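Local coordinates for D-3-phosphoglycerate dehydrogenase-related protein (Vibrio cholerae, PDB 4S1V) that probably catalyses the NAD-dependent oxidation or reduction of a D-2-hydroxyacid, such as D-3-phosphoglycerate, with its cofactor bound by a Rossmann-fold domain, at residues C[116-121]-C[231-236]; C[143-148]-C[203-208]; C[33-38]-C[42-47]. One frame throughout, in Å; residues are numbered along the deposited sequence.

Interaction 1: C[116-121]-C[231-236]; sequences AASRHL and DSLFVN
Ala117, near the C-terminal end of helix 104-119, lays its methyl group against the tip of Leu233 on strand 233-236, with CB 4.0 Å from Leu233 CD1. The CB of Ala117 points at the strand, and Leu233 answers with its own CB directed at the helix. The leucine carries CG anti to the backbone N (chi1 167°), which sends its two methyls up to the helix surface, one for each of two successive residues. The backbone O of Ala117 accepts a hydrogen bond from Gln259 NE2 on the next strand of the sheet.

Ser118 takes the second methyl: its OG sits 4.1 Å from Leu233 CD2, a van der Waals approach. That hydroxyl is hydrogen-bonded within the helix, to Ile114 O, and merely brushes the leucine methyl. This is helix-on-sheet packing in the Rossmann-type nucleotide-binding domain, where helix 104-119 covers one face of the parallel sheet and Leu233 marks the start of a strand lying between 205-208 and 259-262.

The guanidinium of Arg119 is hydrogen-bonded to the backbone O atoms of Ala105 and Gly290 of a second subunit. At His120 the chain breaks its helical course, with a positive phi (54°) that belongs to a Schellman motif; the same residue is the N-cap of helix 121-129. Leu121 packs on Leu113 of the second subunit.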
loop_
_atom_site.group_PDB
_atom_site.type_symbol
_atom_site.label_atom_id
_atom_site.label_comp_id
_atom_site.label_asym_id
_atom_site.label_seq_id
_atom_site.Cartn_x
_atom_site.Cartn_y
_atom_site.Cartn_z
ATOM N N ALA C 116 -18.732 6.454 -3.067
ATOM C CA ALA C 116 -17.569 5.697 -2.580
ATOM C C ALA C 116 -16.371 5.812 -3.528
ATOM O O ALA C 116 -15.237 6.037 -3.097
ATOM C CB ALA C 116 -17.927 4.232 -2.368
ATOM N N ALA C 117 -16.639 5.649 -4.818
ATOM C CA ALA C 117 -15.616 5.756 -5.852
ATOM C C ALA C 117 -15.024 7.163 -5.878
ATOM O O ALA C 117 -13.808 7.333 -5.931
ATOM C CB ALA C 117 -16.204 5.395 -7.210
ATOM N N SER C 118 -15.896 8.163 -5.820
ATOM C CA SER C 118 -15.478 9.561 -5.879
ATOM C C SER C 118 -14.552 9.901 -4.728
ATOM O O SER C 118 -13.598 10.648 -4.904
ATOM C CB SER C 118 -16.683 10.499 -5.861
ATOM O OG SER C 118 -17.427 10.378 -7.056
ATOM N N ARG C 119 -14.819 9.343 -3.553
ATOM C CA ARG C 119 -14.054 9.741 -2.383
ATOM C C ARG C 119 -13.010 8.721 -1.935
ATOM O O ARG C 119 -12.385 8.908 -0.890
ATOM C CB ARG C 119 -14.988 10.158 -1.238
ATOM C CG ARG C 119 -15.906 11.333 -1.573
ATOM C CD ARG C 119 -15.163 12.660 -1.760
ATOM N NE ARG C 119 -14.636 13.176 -0.498
ATOM C CZ ARG C 119 -15.242 14.070 0.280
ATOM N NH1 ARG C 119 -16.414 14.598 -0.065
ATOM N NH2 ARG C 119 -14.656 14.454 1.403
ATOM N N HIS C 120 -12.801 7.681 -2.752
ATOM C CA HIS C 120 -11.863 6.581 -2.463
ATOM C C HIS C 120 -12.115 5.943 -1.135
ATOM O O HIS C 120 -11.184 5.553 -0.427
ATOM C CB HIS C 120 -10.412 7.041 -2.563
ATOM C CG HIS C 120 -10.060 7.639 -3.898
ATOM N ND1 HIS C 120 -10.188 6.956 -5.047
ATOM C CD2 HIS C 120 -9.568 8.899 -4.236
ATOM C CE1 HIS C 120 -9.795 7.737 -6.075
ATOM N NE2 HIS C 120 -9.419 8.928 -5.573
ATOM N N LEU C 121 -13.392 5.823 -0.791
ATOM C CA LEU C 121 -13.783 5.411 0.542
ATOM C C LEU C 121 -13.278 4.011 0.972
ATOM O O LEU C 121 -12.745 3.876 2.080
ATOM C CB LEU C 121 -15.299 5.554 0.702
ATOM C CG LEU C 121 -15.841 5.499 2.123
ATOM C CD1 LEU C 121 -15.276 6.639 2.966
ATOM C CD2 LEU C 121 -17.363 5.505 2.083
ATOM N N ASP C 231 -10.243 12.266 -16.377
ATOM C CA ASP C 231 -10.547 12.129 -14.951
ATOM C C ASP C 231 -12.021 11.751 -14.725
ATOM O O ASP C 231 -12.583 12.043 -13.668
ATOM C CB ASP C 231 -10.208 13.426 -14.195
ATOM C CG ASP C 231 -11.027 14.628 -14.677
ATOM O OD1 ASP C 231 -11.728 14.520 -15.710
ATOM O OD2 ASP C 231 -10.967 15.691 -14.022
ATOM N N SER C 232 -12.643 11.119 -15.722
ATOM C CA SER C 232 -14.064 10.767 -15.642
ATOM C C SER C 232 -14.303 9.519 -14.786
ATOM O O SER C 232 -13.372 8.754 -14.491
ATOM C CB SER C 232 -14.657 10.578 -17.040
ATOM O OG SER C 232 -14.005 9.534 -17.744
ATOM N N LEU C 233 -15.552 9.332 -14.380
ATOM C CA LEU C 233 -15.961 8.116 -13.679
ATOM C C LEU C 233 -17.063 7.373 -14.433
ATOM O O LEU C 233 -18.155 7.901 -14.632
ATOM C CB LEU C 233 -16.402 8.424 -12.241
ATOM C CG LEU C 233 -17.151 7.293 -11.508
ATOM C CD1 LEU C 233 -16.239 6.111 -11.177
ATOM C CD2 LEU C 233 -17.818 7.839 -10.255
ATOM N N PHE C 234 -16.760 6.144 -14.840
ATOM C CA PHE C 234 -17.715 5.323 -15.568
ATOM C C PHE C 234 -18.413 4.355 -14.623
ATOM O O PHE C 234 -17.768 3.657 -13.850
ATOM C CB PHE C 234 -17.007 4.560 -16.684
ATOM C CG PHE C 234 -17.908 3.666 -17.472
ATOM C CD1 PHE C 234 -18.659 4.171 -18.520
ATOM C CD2 PHE C 234 -18.001 2.308 -17.167
ATOM C CE1 PHE C 234 -19.489 3.345 -19.263
ATOM C CE2 PHE C 234 -18.838 1.477 -17.897
ATOM C CZ PHE C 234 -19.579 1.997 -18.955
ATOM N N VAL C 235 -19.735 4.314 -14.698
ATOM C CA VAL C 235 -20.516 3.512 -13.756
ATOM C C VAL C 235 -21.417 2.529 -14.495
ATOM O O VAL C 235 -22.207 2.923 -15.358
ATOM C CB VAL C 235 -21.371 4.394 -12.823
ATOM C CG1 VAL C 235 -21.995 3.554 -11.716
ATOM C CG2 VAL C 235 -20.533 5.512 -12.207
ATOM N N ASN C 236 -21.302 1.249 -14.153
ATOM C CA ASN C 236 -22.218 0.253 -14.695
ATOM C C ASN C 236 -22.871 -0.585 -13.602
ATOM O O ASN C 236 -22.230 -1.478 -13.033
ATOM C CB ASN C 236 -21.500 -0.642 -15.707
ATOM C CG ASN C 236 -22.455 -1.429 -16.598
ATOM O OD1 ASN C 236 -23.687 -1.335 -16.483
ATOM N ND2 ASN C 236 -21.882 -2.213 -17.507
#

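Interaction 2: C[143-148]-C[203-208]; sequences RTLSGR and ADVLSL
Arg148 and Asp204 make most of this contact, and they do it chiefly by packing. The arginine runs past the aspartate's methylene at a slant: Arg148 NE lies 3.5 Å from Asp204 CB, and Arg148 CB is 3.7 Å from the same carbon. A bend at chi3 (82°) turns the guanidinium along the start of the strand, where Val205 CG2 lies over one of its faces, 4.5 Å from Arg148 CZ. Leu145 adds the purely apolar touch, its CD2 meeting Val205 CG2 at 4.1 Å with the two side chains crossing at about a right angle.

The charges meet less directly. Guanidinium and carboxylate planes stand 62° apart, and Arg148 NE is 4.5 Å from Asp204 OD1, beyond salt-bridge range. A water spans the gap, accepting from Arg148 NH2 at 2.9 Å and lying 2.9 Å from Asp204 OD1. NH2 also makes a weak hydrogen bond to Asp231 O. The carboxylate is also held from outside: OD1 forms a salt bridge with Lys229 NZ, and OD2 accepts from Thr149 N, the residue just after Arg148. Those two partners would be expected to stabilise the charged form of Asp204.

Backbone bonding shapes the 143-148 segment. Arg148 N donates to Leu145 O at 2.9 Å, closing a type II turn with Gly147 at its third position, where a CB would press on the carbonyl O of Ser146.

The turn leads into strand 150-153, which lies beside 205-208 in the parallel Rossmann-type sheet, so the contact sits at the entry to two neighbouring strands. Leu145 also packs on Ile114, Leu115 and Ser118 of helix 104-119, while Glu108 of a second subunit accepts from the backbone N of Leu145 and Ser146.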
loop_
_atom_site.group_PDB
_atom_site.type_symbol
_atom_site.label_atom_id
_atom_site.label_comp_id
_atom_site.label_asym_id
_atom_site.label_seq_id
_atom_site.Cartn_x
_atom_site.Cartn_y
_atom_site.Cartn_z
ATOM N N ARG C 143 -12.996 13.543 -4.880
ATOM C CA ARG C 143 -13.616 14.689 -5.550
ATOM C C ARG C 143 -15.101 14.794 -5.234
ATOM O O ARG C 143 -15.789 13.772 -5.116
ATOM C CB ARG C 143 -13.433 14.577 -7.067
ATOM C CG ARG C 143 -12.005 14.788 -7.543
ATOM C CD ARG C 143 -11.798 14.223 -8.938
ATOM N NE ARG C 143 -12.485 15.016 -9.956
ATOM C CZ ARG C 143 -11.880 15.805 -10.840
ATOM N NH1 ARG C 143 -10.556 15.920 -10.861
ATOM N NH2 ARG C 143 -12.610 16.485 -11.714
ATOM N N THR C 144 -15.592 16.026 -5.092
ATOM C CA THR C 144 -17.019 16.258 -4.902
ATOM C C THR C 144 -17.775 16.022 -6.209
ATOM O O THR C 144 -17.209 16.138 -7.312
ATOM C CB THR C 144 -17.318 17.688 -4.391
ATOM O OG1 THR C 144 -16.719 18.651 -5.264
ATOM C CG2 THR C 144 -16.790 17.892 -2.992
ATOM N N LEU C 145 -19.054 15.694 -6.086
ATOM C CA LEU C 145 -19.912 15.545 -7.256
ATOM C C LEU C 145 -20.471 16.890 -7.711
ATOM O O LEU C 145 -20.703 17.100 -8.898
ATOM C CB LEU C 145 -21.047 14.567 -6.964
ATOM C CG LEU C 145 -20.666 13.117 -6.656
ATOM C CD1 LEU C 145 -21.883 12.387 -6.116
ATOM C CD2 LEU C 145 -20.122 12.412 -7.893
ATOM N N SER C 146 -20.692 17.783 -6.745
ATOM C CA SER C 146 -21.220 19.127 -6.976
ATOM C C SER C 146 -20.463 19.830 -8.092
ATOM O O SER C 146 -19.243 19.950 -8.028
ATOM C CB SER C 146 -21.114 19.951 -5.688
ATOM O OG SER C 146 -21.701 21.230 -5.855
ATOM N N GLY C 147 -21.187 20.272 -9.120
ATOM C CA GLY C 147 -20.564 20.928 -10.279
ATOM C C GLY C 147 -20.245 20.007 -11.450
ATOM O O GLY C 147 -20.229 20.446 -12.601
ATOM N N ARG C 148 -19.988 18.730 -11.167
ATOM C CA ARG C 148 -19.658 17.755 -12.212
ATOM C C ARG C 148 -20.906 17.324 -12.988
ATOM O O ARG C 148 -21.975 17.154 -12.402
ATOM C CB ARG C 148 -18.934 16.533 -11.609
ATOM C CG ARG C 148 -17.511 16.813 -11.130
ATOM C CD ARG C 148 -16.804 15.565 -10.607
ATOM N NE ARG C 148 -16.225 14.755 -11.681
ATOM C CZ ARG C 148 -15.434 13.691 -11.508
ATOM N NH1 ARG C 148 -15.103 13.270 -10.291
ATOM N NH2 ARG C 148 -14.977 13.044 -12.567
ATOM N N ALA C 203 -19.698 14.007 -20.230
ATOM C CA ALA C 203 -20.063 13.488 -18.909
ATOM C C ALA C 203 -18.836 13.394 -18.011
ATOM O O ALA C 203 -17.804 12.888 -18.433
ATOM C CB ALA C 203 -20.743 12.136 -19.031
ATOM N N ASP C 204 -18.936 13.919 -16.791
ATOM C CA ASP C 204 -17.896 13.705 -15.784
ATOM C C ASP C 204 -18.103 12.369 -15.083
ATOM O O ASP C 204 -17.157 11.620 -14.847
ATOM C CB ASP C 204 -17.894 14.839 -14.759
ATOM C CG ASP C 204 -17.479 16.159 -15.362
ATOM O OD1 ASP C 204 -16.362 16.225 -15.897
ATOM O OD2 ASP C 204 -18.267 17.131 -15.302
ATOM N N VAL C 205 -19.359 12.097 -14.738
ATOM C CA VAL C 205 -19.770 10.813 -14.199
ATOM C C VAL C 205 -20.805 10.270 -15.177
ATOM O O VAL C 205 -21.801 10.938 -15.471
ATOM C CB VAL C 205 -20.372 10.955 -12.785
ATOM C CG1 VAL C 205 -20.890 9.610 -12.279
ATOM C CG2 VAL C 205 -19.337 11.531 -11.823
ATOM N N LEU C 206 -20.554 9.074 -15.695
ATOM C CA LEU C 206 -21.425 8.473 -16.691
ATOM C C LEU C 206 -21.977 7.139 -16.184
ATOM O O LEU C 206 -21.210 6.210 -15.908
ATOM C CB LEU C 206 -20.650 8.279 -17.994
ATOM C CG LEU C 206 -21.400 7.962 -19.286
ATOM C CD1 LEU C 206 -20.541 8.376 -20.480
ATOM C CD2 LEU C 206 -21.746 6.486 -19.381
ATOM N N SER C 207 -23.305 7.051 -16.078
ATOM C CA SER C 207 -23.962 5.868 -15.517
ATOM C C SER C 207 -24.918 5.206 -16.508
ATOM O O SER C 207 -25.756 5.878 -17.120
ATOM C CB SER C 207 -24.699 6.231 -14.229
ATOM O OG SER C 207 -24.970 5.076 -13.457
ATOM N N LEU C 208 -24.790 3.886 -16.661
ATOM C CA LEU C 208 -25.651 3.119 -17.559
ATOM C C LEU C 208 -26.878 2.574 -16.846
ATOM O O LEU C 208 -26.758 1.905 -15.804
ATOM C CB LEU C 208 -24.883 1.948 -18.179
ATOM C CG LEU C 208 -23.600 2.235 -18.972
ATOM C CD1 LEU C 208 -23.055 0.943 -19.567
ATOM C CD2 LEU C 208 -23.839 3.263 -20.073
HETATM O O HOH W 1 -14.324 14.350 -15.083
#

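Interaction 3: C[33-38]-C[42-47]; sequences DSVSDE and IERLKP
Arg44 reaches back from helix 38-45 to Asp33, in the loop ahead of that helix, and grips its carboxylate end-on with two nitrogens. Arg44 NH2 donates to Asp33 OD2 at 2.9 Å in a nearly straight bond (166°); OD2 takes it on its syn lone pair and lies in the guanidinium plane. The companion bond, Arg44 NH1 to Asp33 OD1, is shorter at 2.7 Å but more bent, and its acceptor is tilted somewhat out of that plane. The two flat groups are nearly coplanar, their planes 15° apart. The arginine extends from the helix with CG anti to the backbone N (chi1 165°) and bends at chi3, which brings its end to the carboxylate. Val35 packs against the guanidinium at a slant, with CG2 3.5 Å from Arg44 NH1; its side chain also packs on Val40 and Leu41.

Glu38 has the next largest buried surface, and it contributes through its backbone. Its O accepts from Ile42 N at 2.8 Å, an i to i+4 bond of the helix's first turn. Ile42 folds its side chain over that same carbonyl, with CG1 3.3 Å from Glu38 O. The carboxylate of Glu38 goes the other way, to Thr61 OG1 and Asn63 ND2, and Asp37 occupies the N-cap position, its OD1 bonded weakly to Thr39 N.

Two bonds between matched, almost coplanar groups fix the rotation of both the carboxylate and the guanidinium. At the protein surface such an ion pair probably gains only modestly from its charges, but its geometry ties the loop leaving strand 27-30 to the helix that follows.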
loop_
_atom_site.group_PDB
_atom_site.type_symbol
_atom_site.label_atom_id
_atom_site.label_comp_id
_atom_site.label_asym_id
_atom_site.label_seq_id
_atom_site.Cartn_x
_atom_site.Cartn_y
_atom_site.Cartn_z
ATOM N N ASP C 33 -24.669 -21.966 -1.916
ATOM C CA ASP C 33 -23.459 -21.967 -2.714
ATOM C C ASP C 33 -23.782 -21.605 -4.155
ATOM O O ASP C 33 -24.939 -21.631 -4.569
ATOM C CB ASP C 33 -22.714 -23.312 -2.605
ATOM C CG ASP C 33 -23.588 -24.519 -2.942
ATOM O OD1 ASP C 33 -24.770 -24.350 -3.320
ATOM O OD2 ASP C 33 -23.081 -25.656 -2.817
ATOM N N SER C 34 -22.757 -21.241 -4.908
ATOM C CA SER C 34 -22.932 -20.962 -6.313
ATOM C C SER C 34 -22.507 -22.192 -7.104
ATOM O O SER C 34 -21.330 -22.545 -7.143
ATOM C CB SER C 34 -22.120 -19.731 -6.715
ATOM O OG SER C 34 -21.984 -19.660 -8.120
ATOM N N VAL C 35 -23.484 -22.852 -7.712
ATOM C CA VAL C 35 -23.230 -24.032 -8.518
ATOM C C VAL C 35 -23.652 -23.762 -9.961
ATOM O O VAL C 35 -24.824 -23.497 -10.243
ATOM C CB VAL C 35 -23.949 -25.278 -7.943
ATOM C CG1 VAL C 35 -23.837 -26.462 -8.895
ATOM C CG2 VAL C 35 -23.374 -25.637 -6.579
ATOM N N SER C 36 -22.681 -23.812 -10.865
ATOM C CA SER C 36 -22.940 -23.683 -12.295
ATOM C C SER C 36 -22.834 -25.048 -12.981
ATOM O O SER C 36 -23.324 -25.234 -14.099
ATOM C CB SER C 36 -21.959 -22.691 -12.918
ATOM O OG SER C 36 -20.626 -23.003 -12.552
ATOM N N ASP C 37 -22.182 -25.989 -12.297
ATOM C CA ASP C 37 -22.063 -27.379 -12.741
ATOM C C ASP C 37 -23.449 -28.035 -12.814
ATOM O O ASP C 37 -24.017 -28.442 -11.791
ATOM C CB ASP C 37 -21.133 -28.147 -11.787
ATOM C CG ASP C 37 -20.801 -29.561 -12.271
ATOM O OD1 ASP C 37 -21.461 -30.081 -13.195
ATOM O OD2 ASP C 37 -19.862 -30.163 -11.706
ATOM N N GLU C 38 -23.980 -28.133 -14.031
ATOM C CA GLU C 38 -25.342 -28.625 -14.255
ATOM C C GLU C 38 -25.525 -30.074 -13.812
ATOM O O GLU C 38 -26.629 -30.472 -13.445
ATOM C CB GLU C 38 -25.764 -28.443 -15.718
ATOM C CG GLU C 38 -25.673 -27.002 -16.203
ATOM C CD GLU C 38 -26.510 -26.711 -17.438
ATOM O OE1 GLU C 38 -26.355 -27.393 -18.475
ATOM O OE2 GLU C 38 -27.317 -25.764 -17.378
ATOM N N ILE C 42 -28.587 -30.839 -11.453
ATOM C CA ILE C 42 -29.550 -31.893 -11.772
ATOM C C ILE C 42 -29.648 -32.895 -10.626
ATOM O O ILE C 42 -30.750 -33.219 -10.171
ATOM C CB ILE C 42 -29.218 -32.589 -13.112
ATOM C CG1 ILE C 42 -29.601 -31.678 -14.284
ATOM C CG2 ILE C 42 -29.930 -33.934 -13.235
ATOM C CD1 ILE C 42 -28.799 -31.921 -15.547
ATOM N N GLU C 43 -28.497 -33.360 -10.139
ATOM C CA GLU C 43 -28.479 -34.317 -9.032
ATOM C C GLU C 43 -29.047 -33.717 -7.749
ATOM O O GLU C 43 -29.682 -34.416 -6.962
ATOM C CB GLU C 43 -27.071 -34.884 -8.800
ATOM C CG GLU C 43 -26.543 -35.753 -9.943
ATOM C CD GLU C 43 -27.555 -36.777 -10.438
ATOM O OE1 GLU C 43 -28.027 -37.603 -9.624
ATOM O OE2 GLU C 43 -27.884 -36.757 -11.644
ATOM N N ARG C 44 -28.824 -32.421 -7.556
ATOM C CA ARG C 44 -29.308 -31.710 -6.373
ATOM C C ARG C 44 -30.820 -31.433 -6.430
ATOM O O ARG C 44 -31.520 -31.561 -5.419
ATOM C CB ARG C 44 -28.505 -30.417 -6.186
ATOM C CG ARG C 44 -29.095 -29.392 -5.234
ATOM C CD ARG C 44 -28.240 -28.131 -5.178
ATOM N NE ARG C 44 -26.950 -28.363 -4.528
ATOM C CZ ARG C 44 -26.031 -27.426 -4.313
ATOM N NH1 ARG C 44 -26.245 -26.169 -4.693
ATOM N NH2 ARG C 44 -24.891 -27.744 -3.711
ATOM N N LEU C 45 -31.319 -31.089 -7.616
ATOM C CA LEU C 45 -32.701 -30.621 -7.773
ATOM C C LEU C 45 -33.734 -31.693 -8.150
ATOM O O LEU C 45 -34.928 -31.388 -8.249
ATOM C CB LEU C 45 -32.760 -29.454 -8.777
ATOM C CG LEU C 45 -31.903 -28.213 -8.482
ATOM C CD1 LEU C 45 -31.981 -27.205 -9.624
ATOM C CD2 LEU C 45 -32.283 -27.569 -7.159
ATOM N N LYS C 46 -33.286 -32.935 -8.351
ATOM C CA LYS C 46 -34.192 -34.017 -8.767
ATOM C C LYS C 46 -35.518 -34.099 -7.987
ATOM O O LYS C 46 -36.580 -34.101 -8.612
ATOM C CB LYS C 46 -33.493 -35.383 -8.809
ATOM C CG LYS C 46 -32.824 -35.668 -10.140
ATOM C CD LYS C 46 -33.016 -37.107 -10.577
ATOM C CE LYS C 46 -32.232 -37.404 -11.852
ATOM N NZ LYS C 46 -32.737 -36.690 -13.064
ATOM N N PRO C 47 -35.465 -34.138 -6.634
ATOM C CA PRO C 47 -36.708 -34.351 -5.875
ATOM C C PRO C 47 -37.638 -33.128 -5.789
ATOM O O PRO C 47 -38.710 -33.216 -5.182
ATOM C CB PRO C 47 -36.199 -34.708 -4.477
ATOM C CG PRO C 47 -34.916 -33.966 -4.359
ATOM C CD PRO C 47 -34.300 -34.012 -5.734
#

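From the N terminus, interaction 3 comes first and closes a short loop, joining the segment after strand 27-30, an outermost strand of the five-stranded sheet, to helix 38-45. It is complete before the other two begin. Interaction 1 then opens at the end of helix 104-119 and closes a long loop by joining that helix to strand 233-236. Interaction 2 opens and closes within that span, tying the loop before strand 150-153 to the start of strand 205-208. Their centres are 8 Å apart and their strands are neighbours in the seven-stranded sheet. Interaction 3 lies across the chain's centre, about 37 Å centre to centre from interaction 1 and 43 Å from interaction 2.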